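Long-range contacts in YECBM32 (Yersinia enterocolitica, PDB 2JDA), which binds polygalacturonic acid, the backbone of plant pectin, in the periplasm as a family 32 carbohydrate-binding module of the F5/8 type C (discoidin-like) fold: residues Gln54-Ile59 with Leu103-Val108; Ala8-Val13 with Ile131-Ala136; Tyr77-Lys82 with Pro107-Tyr112; Glu89-Ser94 with Pro140-Lys145. One frame throughout, in Å; residues are numbered along the deposited sequence.

Overall arrangement
The chain folds as a beta-sandwich, and interaction 2 closes the longest loop, bringing Ala8-Val13 near the N terminus against Ile131-Ala136. Within that loop lie interaction 1, which pairs Gln54-Ile59 with Leu103-Val108, and interaction 3, which joins Tyr77-Lys82 to Pro107-Tyr112; these two share Pro107 and Val108 and end on the same part of the chain. Interaction 4 brings Glu89-Ser94 to the C-terminal Pro140-Lys145 and crosses the other three. Strand 53-63 links interactions 1 and 2 through its neighbour 125-133, Thr104 ties interaction 1 to interaction 4, and interactions 3 and 4 bridge the two sheets at opposite ends of strands 71-78 and 85-92.

Interaction 1: residues Gln54-Ile59 with Leu103-Val108; sequences QSIENI and LTFTPV
Strand Gln54-Ile59 pairs antiparallel with Leu103-Val108 in one sheet of the discoidin-like beta-sandwich, but the partner strand is broken by a corner at Thr106. Two hydrogen-bonded pairs hold it, one on each side of the corner. Ile56 N gives a 2.7 Å bond to Val108 O, and Val108 N returns one to Ile56 O; Ile59 and Leu103 exchange a second pair, with Leu103 N 2.8 Å from Ile59 O. Between the two pairs the direct backbone hydrogen bonds lapse at the corner, and a water there donates to both Glu57 O and Phe105 O, at 2.7 Å from each.

Apolar contact gathers round Phe105. Its CG stands between the backbone N and the carbonyl carbon (chi1 38°), which turns the ring back against the backbone of Glu57 and Asn58. Ile56 CG2 meets its edge in the ring plane, 3.8 Å from Phe105 CZ, while Glu57 O lies over one face near the rim. Ile59 crosses the ring at about a right angle, and its CD1 touches CE2. Ile59, on the sheet face it shares with Ile56, Leu103 and Val108, also packs on Ile75 of the opposing sheet. Asn58 turns its amide away from Leu103-Val108, and its OD1 accepts from Ser135 N.

Pro107 adds a CA-H...O contact, its CA lying 3.2 Å from Ile56 O.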
loop_
_atom_site.group_PDB
_atom_site.type_symbol
_atom_site.label_atom_id
_atom_site.label_comp_id
_atom_site.label_asym_id
_atom_site.label_seq_id
_atom_site.Cartn_x
_atom_site.Cartn_y
_atom_site.Cartn_z
ATOM N N GLN A 54 9.207 5.036 13.677
ATOM C CA GLN A 54 10.445 5.285 12.991
ATOM C C GLN A 54 10.250 6.182 11.770
ATOM O O GLN A 54 9.119 6.446 11.359
ATOM C CB GLN A 54 11.078 3.986 12.571
ATOM C CG GLN A 54 10.234 3.188 11.568
ATOM C CD GLN A 54 10.733 1.764 11.452
ATOM O OE1 GLN A 54 11.702 1.508 10.733
ATOM N NE2 GLN A 54 10.095 0.859 12.176
ATOM N N SER A 55 11.349 6.641 11.189
ATOM C CA SER A 55 11.316 7.536 10.052
ATOM C C SER A 55 10.947 6.771 8.818
ATOM O O SER A 55 11.447 5.659 8.583
ATOM C CB SER A 55 12.665 8.191 9.879
ATOM O OG SER A 55 12.969 8.912 11.073
ATOM N N ILE A 56 10.026 7.363 8.058
ATOM C CA ILE A 56 9.506 6.790 6.807
ATOM C C ILE A 56 9.840 7.746 5.682
ATOM O O ILE A 56 9.484 8.941 5.752
ATOM C CB ILE A 56 7.964 6.645 6.852
ATOM C CG1 ILE A 56 7.451 6.102 8.166
ATOM C CG2 ILE A 56 7.476 5.936 5.623
ATOM C CD1 ILE A 56 7.859 4.802 8.373
ATOM N N GLU A 57 10.498 7.236 4.658
ATOM C CA GLU A 57 10.907 8.050 3.521
ATOM C C GLU A 57 10.399 7.561 2.190
ATOM O O GLU A 57 10.382 8.346 1.236
ATOM C CB GLU A 57 12.403 8.209 3.459
ATOM C CG GLU A 57 13.230 7.025 3.228
ATOM C CD GLU A 57 14.681 7.423 3.060
ATOM O OE1 GLU A 57 15.220 7.982 4.061
ATOM O OE2 GLU A 57 15.248 7.249 1.928
ATOM N N ASN A 58 9.966 6.299 2.085
ATOM C CA ASN A 58 9.363 5.863 0.826
ATOM C C ASN A 58 8.427 4.687 1.064
ATOM O O ASN A 58 8.500 4.049 2.109
ATOM C CB ASN A 58 10.381 5.576 -0.273
ATOM C CG ASN A 58 11.082 4.297 -0.155
ATOM O OD1 ASN A 58 10.461 3.248 0.001
ATOM N ND2 ASN A 58 12.419 4.344 -0.248
ATOM N N ILE A 59 7.546 4.463 0.106
ATOM C CA ILE A 59 6.702 3.275 0.072
ATOM C C ILE A 59 6.821 2.680 -1.324
ATOM O O ILE A 59 6.598 3.359 -2.319
ATOM C CB ILE A 59 5.251 3.633 0.402
ATOM C CG1 ILE A 59 5.117 4.149 1.834
ATOM C CG2 ILE A 59 4.354 2.434 0.133
ATOM C CD1 ILE A 59 3.854 5.008 2.123
ATOM N N LEU A 103 7.189 5.408 -4.137
ATOM C CA LEU A 103 6.543 6.665 -3.773
ATOM C C LEU A 103 7.370 7.359 -2.743
ATOM O O LEU A 103 7.738 6.739 -1.735
ATOM C CB LEU A 103 5.130 6.401 -3.217
ATOM C CG LEU A 103 4.228 5.493 -4.055
ATOM C CD1 LEU A 103 2.912 5.331 -3.339
ATOM C CD2 LEU A 103 4.074 5.973 -5.468
ATOM N N THR A 104 7.610 8.651 -2.945
ATOM C CA THR A 104 8.429 9.443 -1.997
ATOM C C THR A 104 7.674 10.683 -1.547
ATOM O O THR A 104 6.726 11.105 -2.176
ATOM C CB THR A 104 9.785 9.821 -2.601
ATOM O OG1 THR A 104 9.590 10.645 -3.750
ATOM C CG2 THR A 104 10.555 8.613 -3.048
ATOM N N PHE A 105 8.150 11.278 -0.457
ATOM C CA PHE A 105 7.421 12.300 0.247
ATOM C C PHE A 105 8.354 12.833 1.332
ATOM O O PHE A 105 9.370 12.214 1.681
ATOM C CB PHE A 105 6.137 11.754 0.886
ATOM C CG PHE A 105 6.297 10.367 1.444
ATOM C CD1 PHE A 105 6.855 10.163 2.686
ATOM C CD2 PHE A 105 5.946 9.262 0.695
ATOM C CE1 PHE A 105 7.019 8.870 3.190
ATOM C CE2 PHE A 105 6.124 8.002 1.154
ATOM C CZ PHE A 105 6.672 7.787 2.415
ATOM N N THR A 106 8.024 13.998 1.843
ATOM C CA THR A 106 8.729 14.550 3.009
ATOM C C THR A 106 8.738 13.475 4.105
ATOM O O THR A 106 7.642 12.989 4.486
ATOM C CB THR A 106 7.982 15.767 3.527
ATOM O OG1 THR A 106 8.137 16.860 2.602
ATOM C CG2 THR A 106 8.577 16.236 4.831
ATOM N N PRO A 107 9.887 13.105 4.634
ATOM C CA PRO A 107 9.894 12.070 5.665
ATOM C C PRO A 107 9.097 12.425 6.879
ATOM O O PRO A 107 9.066 13.542 7.339
ATOM C CB PRO A 107 11.371 11.890 5.982
ATOM C CG PRO A 107 12.055 12.320 4.702
ATOM C CD PRO A 107 11.253 13.414 4.159
ATOM N N VAL A 108 8.448 11.381 7.417
ATOM C CA VAL A 108 7.616 11.460 8.614
ATOM C C VAL A 108 8.041 10.380 9.589
ATOM O O VAL A 108 8.766 9.462 9.239
ATOM C CB VAL A 108 6.108 11.290 8.280
ATOM C CG1 VAL A 108 5.658 12.326 7.258
ATOM C CG2 VAL A 108 5.788 9.898 7.796
HETATM O O HOH W 1 11.488 10.759 0.865
#

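Interaction 2: residues Ala8-Val13 with Ile131-Ala136; sequences AQIVAV and IAINSA
Ala8, Ile133 and Ile10 carry this contact, which brings the N-terminal segment across the edge of the beta-sandwich to the end of strand 125-133. Ala8 precedes strand 10-15, whose bulge at Val11 and Ala12, both facing Glu49, belongs to the five-stranded sheet; Ile133 belongs to the other sheet. The N-terminal chain therefore spans from one layer to the other.

Ala8 is held by backbone and side chain together. Its N gives a 3.0 Å hydrogen bond to Ile133 O. Its methyl group points at the same residue, and Ala8 CB lies 3.9 Å from Ile133 CG2.

Ile133 sends its two branches to different partners. With CG1 beside the backbone N and CG2 anti to it (chi1 -54°), CG2 is turned to the Ala8 methyl while CG1 comes within 4.4 Å of Ile10 CD1, a looser contact. The same side chain also packs against Ile56 and Ile59 of strand 53-63.

Ile10 reaches inward with the end of its longer branch. Ile10 CD1 lies 3.9 Å from Ile131 O, and the side chain also rests on Leu50, at the end of the neighbouring strand 44-50. Beyond strand 125-133, Asn134 turns its amide to strand 53-63, where OD1 accepts from Glu57 N and ND2 donates to Ser55 O.

A water completes the backbone link, donating to Ala8 O at 2.6 Å and accepting from Ile133 N at 2.9 Å.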
loop_
_atom_site.group_PDB
_atom_site.type_symbol
_atom_site.label_atom_id
_atom_site.label_comp_id
_atom_site.label_asym_id
_atom_site.label_seq_id
_atom_site.Cartn_x
_atom_site.Cartn_y
_atom_site.Cartn_z
ATOM N N ALA A 8 11.671 -1.190 6.561
ATOM C CA ALA A 8 11.051 -1.223 7.867
ATOM C C ALA A 8 10.231 -2.522 8.039
ATOM O O ALA A 8 9.474 -2.987 7.143
ATOM C CB ALA A 8 10.165 -0.023 8.026
ATOM N N GLN A 9 10.346 -3.118 9.195
ATOM C CA GLN A 9 9.704 -4.410 9.437
ATOM C C GLN A 9 8.223 -4.184 9.643
ATOM O O GLN A 9 7.851 -3.495 10.560
ATOM C CB GLN A 9 10.285 -5.053 10.711
ATOM C CG GLN A 9 9.562 -6.390 11.086
ATOM C CD GLN A 9 10.084 -7.097 12.344
ATOM O OE1 GLN A 9 10.898 -6.544 13.091
ATOM N NE2 GLN A 9 9.571 -8.330 12.589
ATOM N N ILE A 10 7.415 -4.799 8.794
ATOM C CA ILE A 10 5.966 -4.849 9.015
ATOM C C ILE A 10 5.654 -6.044 9.890
ATOM O O ILE A 10 5.864 -7.203 9.457
ATOM C CB ILE A 10 5.216 -4.907 7.666
ATOM C CG1 ILE A 10 5.501 -3.641 6.828
ATOM C CG2 ILE A 10 3.703 -5.090 7.891
ATOM C CD1 ILE A 10 5.160 -3.760 5.368
ATOM N N VAL A 11 5.218 -5.789 11.106
ATOM C CA VAL A 11 4.906 -6.866 12.072
ATOM C C VAL A 11 3.453 -7.289 12.129
ATOM O O VAL A 11 3.141 -8.379 12.586
ATOM C CB VAL A 11 5.327 -6.516 13.514
ATOM C CG1 VAL A 11 6.803 -6.318 13.568
ATOM C CG2 VAL A 11 4.592 -5.316 14.099
ATOM N N ALA A 12 2.555 -6.496 11.579
ATOM C CA ALA A 12 1.134 -6.817 11.646
ATOM C C ALA A 12 0.436 -6.072 10.531
ATOM O O ALA A 12 0.778 -4.937 10.245
ATOM C CB ALA A 12 0.570 -6.447 12.960
ATOM N N VAL A 13 -0.496 -6.751 9.902
ATOM C CA VAL A 13 -1.322 -6.174 8.854
ATOM C C VAL A 13 -2.768 -6.419 9.235
ATOM O O VAL A 13 -3.118 -7.538 9.675
ATOM C CB VAL A 13 -1.048 -6.781 7.461
ATOM C CG1 VAL A 13 -1.948 -6.140 6.394
ATOM C CG2 VAL A 13 0.388 -6.664 7.103
ATOM N N ILE A 131 3.580 -4.431 -0.700
ATOM C CA ILE A 131 3.951 -3.130 -0.233
ATOM C C ILE A 131 5.159 -3.280 0.658
ATOM O O ILE A 131 5.266 -4.195 1.466
ATOM C CB ILE A 131 2.781 -2.494 0.508
ATOM C CG1 ILE A 131 2.979 -1.010 0.737
ATOM C CG2 ILE A 131 2.513 -3.185 1.745
ATOM C CD1 ILE A 131 1.608 -0.284 0.580
ATOM N N ALA A 132 6.062 -2.325 0.563
ATOM C CA ALA A 132 7.205 -2.281 1.488
ATOM C C ALA A 132 7.459 -0.818 1.879
ATOM O O ALA A 132 7.124 0.105 1.115
ATOM C CB ALA A 132 8.430 -2.902 0.884
ATOM N N ILE A 133 8.075 -0.615 3.020
ATOM C CA ILE A 133 8.331 0.721 3.560
ATOM C C ILE A 133 9.861 0.902 3.598
ATOM O O ILE A 133 10.590 0.040 4.051
ATOM C CB ILE A 133 7.751 0.842 4.948
ATOM C CG1 ILE A 133 6.236 0.464 4.988
ATOM C CG2 ILE A 133 8.100 2.183 5.547
ATOM C CD1 ILE A 133 5.460 1.252 4.180
ATOM N N ASN A 134 10.325 2.026 3.096
ATOM C CA ASN A 134 11.753 2.340 3.004
ATOM C C ASN A 134 12.517 1.290 2.163
ATOM O O ASN A 134 13.486 0.667 2.620
ATOM C CB ASN A 134 12.338 2.444 4.403
ATOM C CG ASN A 134 11.818 3.630 5.170
ATOM O OD1 ASN A 134 11.234 4.560 4.605
ATOM N ND2 ASN A 134 12.062 3.627 6.488
ATOM N N SER A 135 12.029 1.098 0.930
ATOM C CA SER A 135 12.599 0.158 -0.015
ATOM C C SER A 135 13.824 0.721 -0.708
ATOM O O SER A 135 13.901 1.892 -1.018
ATOM C CB SER A 135 11.536 -0.132 -1.040
ATOM O OG SER A 135 11.971 -0.969 -2.094
ATOM N N ALA A 136 14.766 -0.175 -0.980
ATOM C CA ALA A 136 15.905 0.114 -1.851
ATOM C C ALA A 136 15.671 -0.256 -3.328
ATOM O O ALA A 136 16.607 -0.240 -4.120
ATOM C CB ALA A 136 17.132 -0.592 -1.310
HETATM O O HOH W 2 8.527 -2.939 4.693
#

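Interaction 3: residues Tyr77-Lys82 with Pro107-Tyr112; sequences YSNDGK and PVTAKY
Tyr77 lays one face of its ring against Val108, whose two methyl groups share it. CG2 sits over the face, 3.9 Å from the ring centroid and 15° off its normal, in a CH-pi contact, whereas CG1 reaches the phenol end and lies 3.6 Å from Tyr77 CZ. The ring takes this place because its CG is set between the backbone N and the carbonyl carbon (chi1 66°). Nearer the backbone, Tyr77 CB meets the Ala110 methyl.

Both faces of the Tyr112 ring are met. Its CG lies beside the backbone N and anti to the carbonyl carbon (chi1 -56°), which brings the ring alongside the turn after Ser78. Gly81 CA lies over one face, 4.0 Å from the centroid, and Lys111 CG over the opposite one, each offset toward the rim; Ser78 O meets the ring edge in plane. Asn79 folds its amide back to the other strand, with OD1 3.3 Å from Ala110 CA.

Two side chains shape the turn. Ser78 OG accepts from Gly81 N at 2.9 Å, forming an ST motif, and is also hydrogen-bonded to Asn83 O. Asp80 OD1 takes Lys82 N from above the carboxylate plane in an Asx turn.

The backbone joins through a single antiparallel pair. Ser78 N bonds to Tyr112 O, while Ser78 O accepts from both Lys111 N, at 3.0 Å, and Tyr112 N, at 2.9 Å. Two successive residues facing Ser78 make a classic beta bulge, here at the corner where the chain passes from one sheet of the beta-sandwich to the other.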
loop_
_atom_site.group_PDB
_atom_site.type_symbol
_atom_site.label_atom_id
_atom_site.label_comp_id
_atom_site.label_asym_id
_atom_site.label_seq_id
_atom_site.Cartn_x
_atom_site.Cartn_y
_atom_site.Cartn_z
ATOM N N TYR A 77 -0.583 8.212 7.762
ATOM C CA TYR A 77 0.347 7.730 8.771
ATOM C C TYR A 77 -0.106 8.138 10.167
ATOM O O TYR A 77 -0.847 9.095 10.374
ATOM C CB TYR A 77 1.779 8.210 8.512
ATOM C CG TYR A 77 1.998 9.713 8.643
ATOM C CD1 TYR A 77 2.529 10.261 9.807
ATOM C CD2 TYR A 77 1.651 10.583 7.615
ATOM C CE1 TYR A 77 2.734 11.675 9.912
ATOM C CE2 TYR A 77 1.835 11.969 7.733
ATOM C CZ TYR A 77 2.401 12.498 8.868
ATOM O OH TYR A 77 2.559 13.889 8.941
ATOM N N SER A 78 0.381 7.405 11.166
ATOM C CA SER A 78 -0.027 7.599 12.559
ATOM C C SER A 78 0.983 6.944 13.495
ATOM O O SER A 78 1.653 5.972 13.116
ATOM C CB SER A 78 -1.391 6.921 12.801
ATOM O OG SER A 78 -1.857 7.045 14.113
ATOM N N ASN A 79 1.064 7.487 14.705
ATOM C CA ASN A 79 1.786 6.824 15.762
ATOM C C ASN A 79 0.903 5.986 16.681
ATOM O O ASN A 79 1.410 5.094 17.361
ATOM C CB ASN A 79 2.546 7.852 16.594
ATOM C CG ASN A 79 3.744 8.392 15.874
ATOM O OD1 ASN A 79 4.357 7.705 15.062
ATOM N ND2 ASN A 79 4.114 9.638 16.203
ATOM N N ASP A 80 -0.369 6.325 16.755
ATOM C CA ASP A 80 -1.308 5.636 17.644
ATOM C C ASP A 80 -2.319 4.685 16.992
ATOM O O ASP A 80 -3.017 3.929 17.680
ATOM C CB ASP A 80 -2.004 6.616 18.570
ATOM C CG ASP A 80 -2.916 7.591 17.881
ATOM O OD1 ASP A 80 -3.160 7.471 16.650
ATOM O OD2 ASP A 80 -3.398 8.557 18.537
ATOM N N GLY A 81 -2.417 4.716 15.662
ATOM C CA GLY A 81 -3.370 3.862 14.958
ATOM C C GLY A 81 -4.812 4.356 15.055
ATOM O O GLY A 81 -5.700 3.622 14.627
ATOM N N LYS A 82 -5.023 5.569 15.581
ATOM C CA LYS A 82 -6.357 6.163 15.794
ATOM C C LYS A 82 -6.506 7.538 15.160
ATOM O O LYS A 82 -7.611 7.932 14.731
ATOM C CB LYS A 82 -6.620 6.287 17.310
ATOM C CG LYS A 82 -6.554 4.992 18.101
ATOM C CD LYS A 82 -6.985 5.245 19.562
ATOM C CE LYS A 82 -7.171 3.931 20.370
ATOM N NZ LYS A 82 -6.356 2.784 19.811
ATOM N N PRO A 107 9.887 13.105 4.634
ATOM C CA PRO A 107 9.894 12.070 5.665
ATOM C C PRO A 107 9.097 12.425 6.879
ATOM O O PRO A 107 9.066 13.542 7.339
ATOM C CB PRO A 107 11.371 11.890 5.982
ATOM C CG PRO A 107 12.055 12.320 4.702
ATOM C CD PRO A 107 11.253 13.414 4.159
ATOM N N VAL A 108 8.448 11.381 7.417
ATOM C CA VAL A 108 7.616 11.460 8.614
ATOM C C VAL A 108 8.041 10.380 9.589
ATOM O O VAL A 108 8.766 9.462 9.239
ATOM C CB VAL A 108 6.108 11.290 8.280
ATOM C CG1 VAL A 108 5.658 12.326 7.258
ATOM C CG2 VAL A 108 5.788 9.898 7.796
ATOM N N THR A 109 7.597 10.515 10.837
ATOM C CA THR A 109 7.715 9.478 11.836
ATOM C C THR A 109 6.375 8.789 11.964
ATOM O O THR A 109 5.324 9.426 12.104
ATOM C CB THR A 109 8.120 10.118 13.157
ATOM O OG1 THR A 109 9.477 10.584 13.022
ATOM C CG2 THR A 109 8.088 9.105 14.284
ATOM N N ALA A 110 6.392 7.452 11.921
ATOM C CA ALA A 110 5.146 6.696 12.039
ATOM C C ALA A 110 5.413 5.296 12.583
ATOM O O ALA A 110 6.492 4.744 12.367
ATOM C CB ALA A 110 4.429 6.596 10.696
ATOM N N LYS A 111 4.398 4.744 13.263
ATOM C CA LYS A 111 4.333 3.306 13.566
ATOM C C LYS A 111 3.346 2.584 12.653
ATOM O O LYS A 111 3.465 1.410 12.469
ATOM C CB LYS A 111 3.957 3.075 15.022
ATOM C CG LYS A 111 3.953 1.638 15.455
ATOM C CD LYS A 111 3.802 1.579 16.962
ATOM C CE LYS A 111 3.584 0.193 17.465
ATOM N NZ LYS A 111 3.389 0.236 18.945
ATOM N N TYR A 112 2.387 3.312 12.084
ATOM C CA TYR A 112 1.349 2.732 11.252
ATOM C C TYR A 112 1.241 3.499 9.944
ATOM O O TYR A 112 1.280 4.754 9.912
ATOM C CB TYR A 112 -0.028 2.778 11.897
ATOM C CG TYR A 112 -0.097 2.125 13.260
ATOM C CD1 TYR A 112 -0.487 0.805 13.417
ATOM C CD2 TYR A 112 0.153 2.855 14.411
ATOM C CE1 TYR A 112 -0.557 0.242 14.680
ATOM C CE2 TYR A 112 0.062 2.278 15.666
ATOM C CZ TYR A 112 -0.305 0.962 15.787
ATOM O OH TYR A 112 -0.390 0.375 17.056
#

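Interaction 4: residues Glu89-Ser94 with Pro140-Lys145; sequences EGLETS and PSRAIK. With SO4 (sulfate ion), chain H.
The backbones of Glu89-Ser94 and Pro140-Lys145 stay well apart, with the CA atoms of Leu91 and Ile144 about 7.9 Å from each other, and side chains bridge the distance. Arg142 does so with a polar grip. Its CG is anti to the backbone N (chi1 176°) and the chain runs extended to NE, carrying the guanidinium to the far strand. NH1 and NH2 both bond to the single acceptor Glu92 O, each at 3.0 Å, with that oxygen almost in the guanidinium plane. NH1 also forms a salt bridge with Glu101, whose carboxylate accepts from Ser94 N as well; this second partner should help fix the guanidinium's rotation.

Beside it, Leu91 and Ile144 cross at about a right angle, with Leu91 CD1 4.0 Å from Ile144 CG2. On the outer side, a sulfate ion, probably from the crystallisation liquor, is bound by Ser141 N and by Ser141 OG, the latter 2.6 Å from its O2.

Strand 141-143 runs parallel to 101-105 as a neighbour in its sheet, and strand 85-92 lies at the border of the five-stranded sheet beside 71-78, so Arg142 and Ile144 connect the two layers of the sandwich.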
loop_
_atom_site.group_PDB
_atom_site.type_symbol
_atom_site.label_atom_id
_atom_site.label_comp_id
_atom_site.label_asym_id
_atom_site.label_seq_id
_atom_site.Cartn_x
_atom_site.Cartn_y
_atom_site.Cartn_z
ATOM N N GLU A 89 -3.574 12.085 -0.785
ATOM C CA GLU A 89 -4.918 11.602 -1.001
ATOM C C GLU A 89 -5.265 11.605 -2.494
ATOM O O GLU A 89 -4.780 12.478 -3.261
ATOM C CB GLU A 89 -5.948 12.398 -0.216
ATOM C CG GLU A 89 -5.816 12.290 1.273
ATOM C CD GLU A 89 -7.012 12.879 2.008
ATOM O OE1 GLU A 89 -8.114 12.261 2.020
ATOM O OE2 GLU A 89 -6.828 13.943 2.625
ATOM N N GLY A 90 -6.087 10.646 -2.908
ATOM C CA GLY A 90 -6.617 10.573 -4.265
ATOM C C GLY A 90 -5.544 10.346 -5.331
ATOM O O GLY A 90 -5.606 10.923 -6.416
ATOM N N LEU A 91 -4.561 9.524 -5.032
ATOM C CA LEU A 91 -3.568 9.053 -5.982
ATOM C C LEU A 91 -4.114 7.956 -6.876
ATOM O O LEU A 91 -5.045 7.269 -6.484
ATOM C CB LEU A 91 -2.350 8.404 -5.252
ATOM C CG LEU A 91 -1.609 9.296 -4.278
ATOM C CD1 LEU A 91 -0.516 8.578 -3.582
ATOM C CD2 LEU A 91 -0.981 10.440 -5.030
ATOM N N GLU A 92 -3.518 7.761 -8.040
ATOM C CA GLU A 92 -3.709 6.555 -8.839
ATOM C C GLU A 92 -2.364 5.943 -9.126
ATOM O O GLU A 92 -1.398 6.668 -9.433
ATOM C CB GLU A 92 -4.336 6.898 -10.177
ATOM C CG GLU A 92 -5.793 7.235 -10.196
ATOM C CD GLU A 92 -6.209 7.359 -11.664
ATOM O OE1 GLU A 92 -7.039 6.608 -12.112
ATOM O OE2 GLU A 92 -5.599 8.174 -12.389
ATOM N N THR A 93 -2.274 4.627 -9.117
ATOM C CA THR A 93 -1.081 3.930 -9.565
ATOM C C THR A 93 -0.935 4.076 -11.074
ATOM O O THR A 93 -1.875 4.304 -11.809
ATOM C CB THR A 93 -1.041 2.453 -9.185
ATOM O OG1 THR A 93 -2.170 1.739 -9.744
ATOM C CG2 THR A 93 -1.061 2.311 -7.679
ATOM N N SER A 94 0.287 3.930 -11.517
ATOM C CA SER A 94 0.609 3.987 -12.932
ATOM C C SER A 94 0.323 2.662 -13.611
ATOM O O SER A 94 0.503 1.595 -13.036
ATOM C CB SER A 94 2.079 4.329 -13.093
ATOM O OG SER A 94 2.406 4.357 -14.474
ATOM N N PRO A 140 12.551 4.701 -10.247
ATOM C CA PRO A 140 12.583 6.164 -10.084
ATOM C C PRO A 140 11.640 6.617 -8.961
ATOM O O PRO A 140 10.549 6.067 -8.783
ATOM C CB PRO A 140 12.087 6.686 -11.422
ATOM C CG PRO A 140 11.244 5.646 -11.949
ATOM C CD PRO A 140 11.925 4.329 -11.543
ATOM N N SER A 141 12.035 7.646 -8.221
ATOM C CA SER A 141 11.168 8.211 -7.215
ATOM C C SER A 141 9.985 8.895 -7.855
ATOM O O SER A 141 10.158 9.670 -8.800
ATOM C CB SER A 141 11.945 9.230 -6.404
ATOM O OG SER A 141 12.926 8.610 -5.609
ATOM N N ARG A 142 8.790 8.608 -7.352
ATOM C CA ARG A 142 7.577 9.342 -7.687
ATOM C C ARG A 142 7.151 10.107 -6.448
ATOM O O ARG A 142 6.661 9.540 -5.486
ATOM C CB ARG A 142 6.457 8.422 -8.145
ATOM C CG ARG A 142 5.157 9.110 -8.413
ATOM C CD ARG A 142 4.049 8.156 -8.697
ATOM N NE ARG A 142 2.770 8.831 -8.665
ATOM C CZ ARG A 142 1.601 8.222 -8.839
ATOM N NH1 ARG A 142 1.544 6.904 -9.087
ATOM N NH2 ARG A 142 0.484 8.929 -8.754
ATOM N N ALA A 143 7.400 11.408 -6.466
ATOM C CA ALA A 143 7.058 12.231 -5.313
ATOM C C ALA A 143 5.545 12.430 -5.284
ATOM O O ALA A 143 4.948 12.833 -6.278
ATOM C CB ALA A 143 7.785 13.570 -5.356
ATOM N N ILE A 144 4.902 12.162 -4.134
ATOM C CA ILE A 144 3.432 12.169 -4.090
ATOM C C ILE A 144 2.807 13.340 -3.454
ATOM O O ILE A 144 1.590 13.588 -3.666
ATOM C CB ILE A 144 2.841 10.874 -3.501
ATOM C CG1 ILE A 144 3.331 10.652 -2.064
ATOM C CG2 ILE A 144 3.206 9.705 -4.382
ATOM C CD1 ILE A 144 2.681 9.465 -1.370
ATOM N N LYS A 145 3.583 14.055 -2.677
ATOM C CA LYS A 145 3.140 15.386 -2.220
ATOM C C LYS A 145 4.372 16.261 -1.919
ATOM O O LYS A 145 5.435 15.691 -1.545
ATOM C CB LYS A 145 2.234 15.201 -0.994
ATOM C CG LYS A 145 1.698 16.495 -0.410
ATOM C CD LYS A 145 0.803 16.163 0.799
ATOM C CE LYS A 145 0.316 17.382 1.494
ATOM N NZ LYS A 145 -0.460 16.931 2.720
HETATM S S SO4 H . 15.810 8.506 -7.904
HETATM O O1 SO4 H . 14.796 8.436 -8.932
HETATM O O2 SO4 H . 15.226 8.057 -6.621
HETATM O O3 SO4 H . 16.840 7.522 -8.268
HETATM O O4 SO4 H . 16.176 9.823 -7.715
#